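Local coordinates for tyrosine--tRNA ligase (Archaeoglobus fulgidus, PDB 2CYB), which binds L-tyrosine and, as a class I aminoacyl-tRNA synthetase, probably activates it with ATP and transfers it to tRNA(Tyr), at residues V37-S42 and M50-K55; K182-A187 and C201-I206; G43-G48 and K94-A99. One frame throughout, in Å; residues are numbered along the deposited sequence.

How the interactions relate
From the N terminus, the chain runs through 37-42 at the end of strand 34-39, then 43-48, and into helix 47-61 at 50-55; interaction 1 closes this short loop between strand and helix. Interaction 3 starts inside that loop, at 43-48, and ends in 94-99 of helix 83-99, tying the loop before helix 47-61 to that helix, so the two cross. Both use helix 47-61, and they touch where V53 CG2 lies 3.5 Å from F97 CE1. Interaction 2 follows in series, closing the connection between helix 181-190 and strand 200-204. It meets interaction 1 through T52 and T204, so helix 47-61 links interactions 1 and 2 along the same parallel-stranded part of the sheet.

Interaction 1. Residues V37-S42 and M50-K55; sequences VGYEPS and MMTVQK. With TYR (tyrosine), chain C.
Y39 reaches out from the strand and joins its hydroxyl to that of T52 on helix 50-55: Y39 OH and T52 OG1 are 2.7 Å apart, a hydrogen bond in which either may be the donor. T52 OG1 arrives at the edge of the phenol ring, near its plane. Its chi1 of 52° lodges the oxygen between its own backbone N and carbonyl carbon, where it is also hydrogen-bonded to H49 O, so two partners fix the rotation of this side chain. Two methyl groups flank the pair. V53 CG2 comes within 3.4 Å of Y39 OH, approaching the ring obliquely, and V37 CG1 stands 4.0 Å from T52 OG1. The same V37 CG1 sits 3.5 Å above the Y39 ring plane, toward its rim, while F97 of helix 83-99 meets the ring as well.

Further out, backbone bonds from V37 and Y39 to L69, and from Y39 to A71, anchor the strand beside strand 65-70. The axes of 37-39 and 50-55 pass 9.9 Å apart at 151°, the first leg of a Rossmann-type beta-alpha-beta crossover. Between V37 and Y39, G38 belongs to the tyrosine pocket, with G38 O 3.3 Å from CD2 of the bound tyrosine. E40 OE1 bonds Y158 OH, itself a ligand-binding group.

A phenylalanine in place of Y39 would probably keep the ring packing but leave T52 OG1 without its mate on the strand. Being buried, the hydroxyl pair thus ties the helix to a pocket-lining strand by a directional bond within otherwise apolar packing.

Interaction 2. Residues K182-A187 and C201-I206; sequences KIHMLA and CLHTPI
H184 and H203 both turn CG anti to the carbonyl carbon, chi1 being -75° for H184, and this brings the imidazoles from helix and strand edge against edge. H184 ND1 and H203 NE2 are 2.9 Å apart, a hydrogen bond with an angle of 153° in which either nitrogen could donate. Since the ring planes differ by only 17° and the centroids lie 5.1 Å apart, the pair meets rim to rim rather than stacking, and each nitrogen lies near the plane of the other ring.

C201 fills in beside the pair: its SG is 3.6 Å from H184 CB and stands obliquely to the H184 ring, 4.3 Å from the centroid. M185 bends its end back toward the strand, so that its CE meets the edge of H203 at CE1, 4.4 Å away. The other nitrogen of H203, ND1, is hydrogen-bonded to E16 OE1; that carboxylate would be expected to polarise the ring and so the histidine pair. H184 also lies close to Q162 and Q180, two tyrosine-binding residues, which places H184 in the second shell of the amino acid pocket, its side chain about 6 Å from the bound tyrosine.

Helix 182-187 runs nearly antiparallel to strand 201-204, axes 10.1 Å apart, within the beta-alpha-beta unit 173-177, 181-190 and 200-204. I183 and A187 pack on helix 154-168, whereas L202, pointing away from this helix, touches K55 of helix 47-61 across the sheet.

Interaction 3. Residues G43-G48 and K94-A99; sequences GEIHLG and KKVFIA
Flanking I45, which packs on V96, H46 caps the start of helix 47-61: G48 N donates to H46 ND1 at 2.8 Å. The N-H approaches the nitrogen in the imidazole plane, 3° out of it, although the angle at hydrogen is only 132°. H46 is the N-cap residue, and the segment forms most of the HIGH motif, the signature of class I aminoacyl-tRNA synthetases. The absence of a side chain at G48 matters geometrically, since a CB modelled there would fall 2.4 Å from H46 CE1.

Two further anchors hold this loop. E44 bonds Y222 and S224 through its carboxylate, while I45 and L47 make backbone bonds to V225 and I223. H46 also touches M215 of the KMSKS region, so the two signature motifs lie together.

Toward helix 94-99 the contact is wholly apolar. I45, with CG2 anti to its backbone N, lies alongside V96, the two side chains running in opposite senses, and V96 CG1 nestles between its two branches, 3.9 Å from both I45 CG1 and I45 CG2. Beyond CG1, the terminal methyl meets the phenyl ring obliquely, I45 CD1 lying 4.4 Å from F97 CZ.

Interaction 1. Residues V37-S42 and M50-K55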
loop_
_atom_site.group_PDB
_atom_site.type_symbol
_atom_site.label_atom_id
_atom_site.label_comp_id
_atom_site.label_asym_id
_atom_site.label_seq_id
_atom_site.Cartn_x
_atom_site.Cartn_y
_atom_site.Cartn_z
ATOM N N VAL A 37 15.891 -15.517 6.292
ATOM C CA VAL A 37 14.764 -15.407 7.197
ATOM C C VAL A 37 14.730 -13.913 7.446
ATOM O O VAL A 37 15.778 -13.257 7.527
ATOM C CB VAL A 37 14.951 -16.121 8.559
ATOM C CG1 VAL A 37 13.704 -15.860 9.430
ATOM C CG2 VAL A 37 15.125 -17.624 8.366
ATOM N N GLY A 38 13.529 -13.367 7.533
ATOM C CA GLY A 38 13.404 -11.951 7.800
ATOM C C GLY A 38 12.822 -11.791 9.180
ATOM O O GLY A 38 12.006 -12.608 9.605
ATOM N N TYR A 39 13.249 -10.751 9.887
ATOM C CA TYR A 39 12.745 -10.487 11.230
ATOM C C TYR A 39 12.393 -9.021 11.444
ATOM O O TYR A 39 13.184 -8.138 11.113
ATOM C CB TYR A 39 13.792 -10.840 12.291
ATOM C CG TYR A 39 14.277 -12.270 12.296
ATOM C CD1 TYR A 39 15.441 -12.633 11.608
ATOM C CD2 TYR A 39 13.608 -13.253 13.028
ATOM C CE1 TYR A 39 15.931 -13.936 11.655
ATOM C CE2 TYR A 39 14.093 -14.567 13.079
ATOM C CZ TYR A 39 15.257 -14.895 12.390
ATOM O OH TYR A 39 15.755 -16.180 12.434
ATOM N N GLU A 40 11.217 -8.759 12.007
ATOM C CA GLU A 40 10.858 -7.377 12.334
ATOM C C GLU A 40 11.698 -7.137 13.590
ATOM O O GLU A 40 11.622 -7.913 14.537
ATOM C CB GLU A 40 9.383 -7.253 12.717
ATOM C CG GLU A 40 8.391 -7.574 11.631
ATOM C CD GLU A 40 6.961 -7.326 12.082
ATOM O OE1 GLU A 40 6.035 -7.886 11.465
ATOM O OE2 GLU A 40 6.765 -6.565 13.054
ATOM N N PRO A 41 12.517 -6.078 13.619
ATOM C CA PRO A 41 13.322 -5.857 14.829
ATOM C C PRO A 41 12.456 -5.898 16.094
ATOM O O PRO A 41 11.440 -5.211 16.182
ATOM C CB PRO A 41 13.943 -4.483 14.576
ATOM C CG PRO A 41 14.126 -4.492 13.088
ATOM C CD PRO A 41 12.813 -5.062 12.596
ATOM N N SER A 42 12.858 -6.723 17.058
ATOM C CA SER A 42 12.116 -6.875 18.307
ATOM C C SER A 42 12.999 -6.649 19.524
ATOM O O SER A 42 14.113 -7.167 19.601
ATOM C CB SER A 42 11.499 -8.274 18.387
ATOM O OG SER A 42 10.894 -8.497 19.651
ATOM N N MET A 50 14.902 -18.194 17.959
ATOM C CA MET A 50 15.915 -19.244 17.956
ATOM C C MET A 50 15.481 -20.451 17.127
ATOM O O MET A 50 16.311 -21.239 16.683
ATOM C CB MET A 50 16.244 -19.654 19.395
ATOM C CG MET A 50 16.889 -18.530 20.196
ATOM S SD MET A 50 17.241 -18.910 21.924
ATOM C CE MET A 50 16.009 -17.935 22.747
ATOM N N MET A 51 14.179 -20.578 16.908
ATOM C CA MET A 51 13.629 -21.669 16.109
ATOM C C MET A 51 14.136 -21.540 14.667
ATOM O O MET A 51 14.681 -22.493 14.093
ATOM C CB MET A 51 12.102 -21.588 16.120
ATOM C CG MET A 51 11.401 -22.579 15.211
ATOM S SD MET A 51 11.573 -24.267 15.797
ATOM C CE MET A 51 11.135 -24.050 17.451
ATOM N N THR A 52 13.955 -20.355 14.090
ATOM C CA THR A 52 14.379 -20.100 12.721
ATOM C C THR A 52 15.875 -19.852 12.634
ATOM O O THR A 52 16.494 -20.109 11.602
ATOM C CB THR A 52 13.603 -18.909 12.094
ATOM O OG1 THR A 52 13.666 -17.768 12.959
ATOM C CG2 THR A 52 12.145 -19.293 11.856
ATOM N N VAL A 53 16.466 -19.357 13.715
ATOM C CA VAL A 53 17.903 -19.122 13.717
ATOM C C VAL A 53 18.616 -20.468 13.611
ATOM O O VAL A 53 19.569 -20.621 12.839
ATOM C CB VAL A 53 18.354 -18.398 14.999
ATOM C CG1 VAL A 53 19.859 -18.527 15.174
ATOM C CG2 VAL A 53 17.965 -16.924 14.918
ATOM N N GLN A 54 18.140 -21.446 14.375
ATOM C CA GLN A 54 18.738 -22.779 14.356
ATOM C C GLN A 54 18.634 -23.384 12.963
ATOM O O GLN A 54 19.560 -24.050 12.504
ATOM C CB GLN A 54 18.054 -23.697 15.384
ATOM C CG GLN A 54 18.550 -25.154 15.365
ATOM C CD GLN A 54 20.016 -25.294 15.742
ATOM O OE1 GLN A 54 20.794 -25.928 15.028
ATOM N NE2 GLN A 54 20.398 -24.712 16.872
ATOM N N LYS A 55 17.519 -23.141 12.279
ATOM C CA LYS A 55 17.352 -23.677 10.938
ATOM C C LYS A 55 18.356 -23.027 9.987
ATOM O O LYS A 55 18.879 -23.685 9.088
ATOM C CB LYS A 55 15.917 -23.470 10.449
ATOM C CG LYS A 55 15.639 -24.035 9.062
ATOM C CD LYS A 55 16.196 -25.452 8.892
ATOM C CE LYS A 55 15.600 -26.443 9.887
ATOM N NZ LYS A 55 16.256 -27.789 9.796
HETATM N N TYR C . 6.733 -11.584 8.308
HETATM C CA TYR C . 7.859 -12.021 9.170
HETATM C C TYR C . 7.392 -12.258 10.605
HETATM O O TYR C . 8.237 -12.628 11.436
HETATM C CB TYR C . 8.969 -10.967 9.129
HETATM C CG TYR C . 9.532 -10.807 7.737
HETATM C CD1 TYR C . 9.541 -9.569 7.094
HETATM C CD2 TYR C . 10.057 -11.914 7.057
HETATM C CE1 TYR C . 10.068 -9.435 5.797
HETATM C CE2 TYR C . 10.577 -11.796 5.781
HETATM C CZ TYR C . 10.584 -10.556 5.154
HETATM O OH TYR C . 11.124 -10.452 3.897
HETATM O OXT TYR C . 6.184 -12.087 10.873
#

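Interaction 2. Residues K182-A187 and C201-I206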
loop_
_atom_site.group_PDB
_atom_site.type_symbol
_atom_site.label_atom_id
_atom_site.label_comp_id
_atom_site.label_asym_id
_atom_site.label_seq_id
_atom_site.Cartn_x
_atom_site.Cartn_y
_atom_site.Cartn_z
ATOM N N LYS A 182 0.985 -18.306 3.876
ATOM C CA LYS A 182 0.186 -17.608 2.882
ATOM C C LYS A 182 0.981 -16.543 2.143
ATOM O O LYS A 182 0.790 -16.352 0.944
ATOM C CB LYS A 182 -1.065 -16.994 3.517
ATOM C CG LYS A 182 -2.064 -18.045 3.994
ATOM C CD LYS A 182 -3.485 -17.514 3.978
ATOM C CE LYS A 182 -4.481 -18.592 4.392
ATOM N NZ LYS A 182 -5.886 -18.090 4.437
ATOM N N ILE A 183 1.863 -15.846 2.853
ATOM C CA ILE A 183 2.687 -14.836 2.211
ATOM C C ILE A 183 3.626 -15.544 1.231
ATOM O O ILE A 183 3.817 -15.093 0.105
ATOM C CB ILE A 183 3.491 -14.023 3.250
ATOM C CG1 ILE A 183 2.535 -13.133 4.055
ATOM C CG2 ILE A 183 4.544 -13.172 2.547
ATOM C CD1 ILE A 183 3.206 -12.365 5.204
ATOM N N HIS A 184 4.190 -16.674 1.644
ATOM C CA HIS A 184 5.076 -17.404 0.753
ATOM C C HIS A 184 4.337 -17.945 -0.465
ATOM O O HIS A 184 4.897 -17.989 -1.558
ATOM C CB HIS A 184 5.784 -18.537 1.500
ATOM C CG HIS A 184 6.886 -18.065 2.393
ATOM N ND1 HIS A 184 7.558 -18.902 3.256
ATOM C CD2 HIS A 184 7.445 -16.839 2.543
ATOM C CE1 HIS A 184 8.484 -18.212 3.901
ATOM N NE2 HIS A 184 8.436 -16.958 3.486
ATOM N N MET A 185 3.083 -18.355 -0.303
ATOM C CA MET A 185 2.358 -18.850 -1.471
ATOM C C MET A 185 2.096 -17.685 -2.422
ATOM O O MET A 185 2.153 -17.840 -3.648
ATOM C CB MET A 185 1.040 -19.512 -1.066
ATOM C CG MET A 185 1.218 -20.787 -0.242
ATOM S SD MET A 185 2.294 -22.023 -1.038
ATOM C CE MET A 185 3.857 -21.704 -0.199
ATOM N N LEU A 186 1.809 -16.516 -1.858
ATOM C CA LEU A 186 1.569 -15.337 -2.676
ATOM C C LEU A 186 2.836 -15.040 -3.483
ATOM O O LEU A 186 2.766 -14.684 -4.658
ATOM C CB LEU A 186 1.204 -14.145 -1.780
ATOM C CG LEU A 186 1.096 -12.742 -2.390
ATOM C CD1 LEU A 186 0.092 -12.732 -3.524
ATOM C CD2 LEU A 186 0.672 -11.762 -1.309
ATOM N N ALA A 187 3.996 -15.194 -2.850
ATOM C CA ALA A 187 5.268 -14.955 -3.521
ATOM C C ALA A 187 5.440 -15.944 -4.675
ATOM O O ALA A 187 5.755 -15.553 -5.805
ATOM C CB ALA A 187 6.422 -15.103 -2.532
ATOM N N CYS A 201 10.266 -22.960 -0.317
ATOM C CA CYS A 201 9.979 -22.502 1.037
ATOM C C CYS A 201 10.122 -23.614 2.076
ATOM O O CYS A 201 9.722 -24.756 1.841
ATOM C CB CYS A 201 8.565 -21.927 1.096
ATOM S SG CYS A 201 8.280 -20.618 -0.128
ATOM N N LEU A 202 10.710 -23.268 3.217
ATOM C CA LEU A 202 10.886 -24.214 4.316
ATOM C C LEU A 202 10.205 -23.594 5.528
ATOM O O LEU A 202 10.580 -22.513 5.973
ATOM C CB LEU A 202 12.373 -24.438 4.602
ATOM C CG LEU A 202 12.689 -25.488 5.679
ATOM C CD1 LEU A 202 14.095 -26.014 5.479
ATOM C CD2 LEU A 202 12.529 -24.887 7.069
ATOM N N HIS A 203 9.201 -24.275 6.061
ATOM C CA HIS A 203 8.468 -23.741 7.199
ATOM C C HIS A 203 8.719 -24.479 8.503
ATOM O O HIS A 203 8.721 -25.706 8.550
ATOM C CB HIS A 203 6.979 -23.749 6.888
ATOM C CG HIS A 203 6.611 -22.913 5.700
ATOM N ND1 HIS A 203 5.655 -23.296 4.786
ATOM C CD2 HIS A 203 7.064 -21.707 5.288
ATOM C CE1 HIS A 203 5.535 -22.363 3.859
ATOM N NE2 HIS A 203 6.379 -21.388 4.140
ATOM N N THR A 204 8.930 -23.713 9.565
ATOM C CA THR A 204 9.160 -24.290 10.882
ATOM C C THR A 204 7.844 -24.231 11.651
ATOM O O THR A 204 6.988 -23.387 11.381
ATOM C CB THR A 204 10.227 -23.504 11.647
ATOM O OG1 THR A 204 9.857 -22.120 11.687
ATOM C CG2 THR A 204 11.577 -23.636 10.961
ATOM N N PRO A 205 7.651 -25.142 12.609
ATOM C CA PRO A 205 6.399 -25.112 13.366
ATOM C C PRO A 205 6.324 -23.901 14.288
ATOM O O PRO A 205 7.346 -23.308 14.631
ATOM C CB PRO A 205 6.430 -26.433 14.138
ATOM C CG PRO A 205 7.895 -26.672 14.342
ATOM C CD PRO A 205 8.494 -26.282 13.011
ATOM N N ILE A 206 5.114 -23.525 14.674
ATOM C CA ILE A 206 4.934 -22.397 15.583
ATOM C C ILE A 206 5.013 -22.931 17.015
ATOM O O ILE A 206 4.252 -23.816 17.394
ATOM C CB ILE A 206 3.565 -21.722 15.370
ATOM C CG1 ILE A 206 3.465 -21.182 13.938
ATOM C CG2 ILE A 206 3.369 -20.615 16.391
ATOM C CD1 ILE A 206 4.599 -20.257 13.539
#

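Interaction 3. Residues G43-G48 and K94-A99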
loop_
_atom_site.group_PDB
_atom_site.type_symbol
_atom_site.label_atom_id
_atom_site.label_comp_id
_atom_site.label_asym_id
_atom_site.label_seq_id
_atom_site.Cartn_x
_atom_site.Cartn_y
_atom_site.Cartn_z
ATOM N N GLY A 43 12.497 -5.868 20.475
ATOM C CA GLY A 43 13.263 -5.599 21.679
ATOM C C GLY A 43 13.594 -6.882 22.419
ATOM O O GLY A 43 14.591 -6.962 23.135
ATOM N N GLU A 44 12.754 -7.896 22.243
ATOM C CA GLU A 44 12.975 -9.169 22.906
ATOM C C GLU A 44 13.167 -10.315 21.938
ATOM O O GLU A 44 12.261 -10.654 21.182
ATOM C CB GLU A 44 11.806 -9.519 23.824
ATOM C CG GLU A 44 11.570 -8.552 24.959
ATOM C CD GLU A 44 10.921 -9.229 26.149
ATOM O OE1 GLU A 44 11.630 -9.974 26.857
ATOM O OE2 GLU A 44 9.706 -9.029 26.368
ATOM N N ILE A 45 14.352 -10.910 21.965
ATOM C CA ILE A 45 14.642 -12.062 21.124
ATOM C C ILE A 45 14.316 -13.254 22.027
ATOM O O ILE A 45 14.804 -13.325 23.152
ATOM C CB ILE A 45 16.135 -12.100 20.727
ATOM C CG1 ILE A 45 16.501 -10.843 19.930
ATOM C CG2 ILE A 45 16.426 -13.341 19.909
ATOM C CD1 ILE A 45 15.681 -10.649 18.666
ATOM N N HIS A 46 13.483 -14.175 21.551
ATOM C CA HIS A 46 13.100 -15.329 22.360
ATOM C C HIS A 46 13.276 -16.669 21.646
ATOM O O HIS A 46 13.831 -16.733 20.549
ATOM C CB HIS A 46 11.650 -15.176 22.831
ATOM C CG HIS A 46 10.677 -14.918 21.726
ATOM N ND1 HIS A 46 10.385 -15.853 20.754
ATOM C CD2 HIS A 46 9.924 -13.831 21.435
ATOM C CE1 HIS A 46 9.495 -15.355 19.918
ATOM N NE2 HIS A 46 9.197 -14.127 20.309
ATOM N N LEU A 47 12.810 -17.742 22.279
ATOM C CA LEU A 47 12.943 -19.072 21.701
ATOM C C LEU A 47 12.338 -19.166 20.312
ATOM O O LEU A 47 12.814 -19.938 19.479
ATOM C CB LEU A 47 12.310 -20.126 22.616
ATOM C CG LEU A 47 13.071 -20.368 23.925
ATOM C CD1 LEU A 47 12.371 -21.446 24.745
ATOM C CD2 LEU A 47 14.495 -20.787 23.611
ATOM N N GLY A 48 11.294 -18.380 20.062
ATOM C CA GLY A 48 10.660 -18.393 18.755
ATOM C C GLY A 48 11.654 -18.002 17.676
ATOM O O GLY A 48 11.700 -18.621 16.613
ATOM N N LYS A 94 20.983 -7.573 15.609
ATOM C CA LYS A 94 22.117 -8.101 14.861
ATOM C C LYS A 94 23.143 -8.679 15.828
ATOM O O LYS A 94 23.698 -9.750 15.587
ATOM C CB LYS A 94 22.755 -7.006 14.001
ATOM C CG LYS A 94 23.882 -7.486 13.085
ATOM C CD LYS A 94 24.025 -6.535 11.897
ATOM C CE LYS A 94 25.346 -5.781 11.877
ATOM N NZ LYS A 94 26.458 -6.604 11.332
ATOM N N LYS A 95 23.381 -7.972 16.928
ATOM C CA LYS A 95 24.336 -8.430 17.934
ATOM C C LYS A 95 23.918 -9.779 18.511
ATOM O O LYS A 95 24.739 -10.687 18.661
ATOM C CB LYS A 95 24.443 -7.413 19.071
ATOM C CG LYS A 95 25.013 -6.073 18.655
ATOM C CD LYS A 95 25.137 -5.150 19.855
ATOM C CE LYS A 95 25.796 -3.836 19.473
ATOM N NZ LYS A 95 25.985 -2.951 20.659
ATOM N N VAL A 96 22.634 -9.910 18.828
ATOM C CA VAL A 96 22.125 -11.150 19.394
ATOM C C VAL A 96 22.249 -12.307 18.418
ATOM O O VAL A 96 22.753 -13.370 18.778
ATOM C CB VAL A 96 20.648 -11.004 19.820
ATOM C CG1 VAL A 96 20.128 -12.330 20.369
ATOM C CG2 VAL A 96 20.523 -9.913 20.866
ATOM N N PHE A 97 21.787 -12.110 17.186
ATOM C CA PHE A 97 21.865 -13.167 16.188
ATOM C C PHE A 97 23.299 -13.655 16.012
ATOM O O PHE A 97 23.537 -14.849 15.821
ATOM C CB PHE A 97 21.289 -12.696 14.847
ATOM C CG PHE A 97 19.787 -12.549 14.852
ATOM C CD1 PHE A 97 18.977 -13.586 15.306
ATOM C CD2 PHE A 97 19.184 -11.381 14.391
ATOM C CE1 PHE A 97 17.583 -13.464 15.305
ATOM C CE2 PHE A 97 17.794 -11.251 14.386
ATOM C CZ PHE A 97 16.993 -12.297 14.844
ATOM N N ILE A 98 24.252 -12.730 16.078
ATOM C CA ILE A 98 25.661 -13.091 15.957
ATOM C C ILE A 98 26.030 -13.929 17.177
ATOM O O ILE A 98 26.588 -15.024 17.056
ATOM C CB ILE A 98 26.562 -11.836 15.924
ATOM C CG1 ILE A 98 26.272 -11.022 14.662
ATOM C CG2 ILE A 98 28.036 -12.248 15.966
ATOM C CD1 ILE A 98 27.034 -9.722 14.580
ATOM N N ALA A 99 25.692 -13.406 18.351
ATOM C CA ALA A 99 25.972 -14.074 19.615
ATOM C C ALA A 99 25.339 -15.460 19.707
ATOM O O ALA A 99 25.837 -16.320 20.426
ATOM C CB ALA A 99 25.499 -13.204 20.770
#